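Local coordinates for protein VMB-1 (Vibrio alginolyticus, PDB 6JV4) that probably hydrolyses beta-lactam antibiotics to substituted beta-amino acids as a zinc-dependent subclass B1 metallo-beta-lactamase, at residues S187-K190 with V191-R194. Residues are numbered along the deposited sequence; the frame is centred on the assembly and turned at random.
Sequences SMQK and VINR
Gln189 and Asn193, one turn apart on helix 184-194, meet because Gln189 places CG opposite its own nitrogen (chi1 -166°) and then bends at chi2 (66°), while Asn193 swings CG back beside its nitrogen (chi1 -72°). The resulting amide-amide hydrogen bond, Gln189 NE2 to Asn193 OD1, measures 3.0 Å. Asn193 OD1 lies close to the amide plane of Gln189, yet the donor stands above the carbonyl plane of Asn193, off its lone pairs. The backbone bond from Asn193 N to Gln189 O (2.9 Å) also links the two residues, and Ile192 CG2 lies 3.7 Å from Gln189 NE2. The other end of the Gln189 amide, OE1, accepts a hydrogen bond from Gln218 of helix 212-226. Met188 CG meets Ile192 CD1 at 4.0 Å, the two side chains crossing at about a right angle, and both touch Leu214 of helix 212-226. Ile192 N bonds Met188 O at 2.8 Å. Helix 184-194 lies between strands 158-162 and 200-203 in a beta-alpha-beta unit. The Gln189 amide thus donates through NE2 to Asn193 OD1 and accepts at OE1 from Gln218 NE2, and bonds at both ends would limit its rotation beside a largely apolar helix-helix interface.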
loop_
_atom_site.group_PDB
_atom_site.type_symbol
_atom_site.label_atom_id
_atom_site.label_comp_id
_atom_site.label_asym_id
_atom_site.label_seq_id
_atom_site.Cartn_x
_atom_site.Cartn_y
_atom_site.Cartn_z
ATOM N N SER A 187 4.556 2.749 16.353
ATOM C CA SER A 187 4.203 3.303 15.022
ATOM C C SER A 187 2.698 3.207 14.811
ATOM O O SER A 187 2.095 4.133 14.291
ATOM C CB SER A 187 4.948 2.533 13.970
ATOM O OG SER A 187 6.353 2.672 14.200
ATOM N N MET A 188 2.114 2.066 15.164
ATOM C CA MET A 188 0.652 1.863 15.010
ATOM C C MET A 188 -0.144 2.873 15.868
ATOM O O MET A 188 -1.216 3.354 15.383
ATOM C CB MET A 188 0.237 0.434 15.342
ATOM C CG MET A 188 -1.224 0.151 14.933
ATOM S SD MET A 188 -1.542 0.396 13.146
ATOM C CE MET A 188 -0.578 -0.934 12.472
ATOM N N GLN A 189 0.316 3.147 17.085
ATOM C CA GLN A 189 -0.382 4.128 17.943
ATOM C C GLN A 189 -0.407 5.484 17.255
ATOM O O GLN A 189 -1.419 6.201 17.384
ATOM C CB GLN A 189 0.210 4.215 19.340
ATOM C CG GLN A 189 -0.723 4.962 20.281
ATOM C CD GLN A 189 -2.005 4.211 20.519
ATOM O OE1 GLN A 189 -2.000 2.994 20.731
ATOM N NE2 GLN A 189 -3.114 4.935 20.567
ATOM N N LYS A 190 0.672 5.876 16.536
ATOM C CA LYS A 190 0.664 7.166 15.801
ATOM C C LYS A 190 -0.464 7.176 14.782
ATOM O O LYS A 190 -1.165 8.197 14.639
ATOM C CB LYS A 190 2.037 7.412 15.170
ATOM C CG LYS A 190 3.119 7.599 16.221
ATOM C CD LYS A 190 4.444 7.918 15.609
ATOM C CE LYS A 190 5.513 8.025 16.667
ATOM N NZ LYS A 190 6.822 7.790 16.020
ATOM N N VAL A 191 -0.656 6.060 14.071
ATOM C CA VAL A 191 -1.720 5.949 13.045
ATOM C C VAL A 191 -3.080 5.991 13.739
ATOM O O VAL A 191 -3.958 6.654 13.244
ATOM C CB VAL A 191 -1.508 4.700 12.180
ATOM C CG1 VAL A 191 -2.655 4.498 11.207
ATOM C CG2 VAL A 191 -0.190 4.814 11.455
ATOM N N ILE A 192 -3.244 5.212 14.788
ATOM C CA ILE A 192 -4.513 5.202 15.567
ATOM C C ILE A 192 -4.851 6.635 15.996
ATOM O O ILE A 192 -5.999 7.033 15.917
ATOM C CB ILE A 192 -4.380 4.252 16.745
ATOM C CG1 ILE A 192 -4.371 2.803 16.270
ATOM C CG2 ILE A 192 -5.479 4.491 17.764
ATOM C CD1 ILE A 192 -3.915 1.818 17.314
ATOM N N ASN A 193 -3.887 7.356 16.537
ATOM C CA ASN A 193 -4.144 8.717 17.080
ATOM C C ASN A 193 -4.471 9.680 15.944
ATOM O O ASN A 193 -5.270 10.637 16.112
ATOM C CB ASN A 193 -2.922 9.171 17.863
ATOM C CG ASN A 193 -2.748 8.460 19.185
ATOM O OD1 ASN A 193 -3.622 7.727 19.622
ATOM N ND2 ASN A 193 -1.613 8.640 19.789
ATOM N N ARG A 194 -3.848 9.495 14.800
ATOM C CA ARG A 194 -3.973 10.438 13.656
ATOM C C ARG A 194 -5.297 10.266 12.922
ATOM O O ARG A 194 -5.794 11.272 12.370
ATOM C CB ARG A 194 -2.768 10.284 12.727
ATOM C CG ARG A 194 -2.692 11.321 11.627
ATOM C CD ARG A 194 -1.374 11.177 10.877
ATOM N NE ARG A 194 -1.241 12.117 9.784
ATOM C CZ ARG A 194 -0.709 13.318 9.910
ATOM N NH1 ARG A 194 -0.301 13.737 11.099
ATOM N NH2 ARG A 194 -0.589 14.102 8.856
#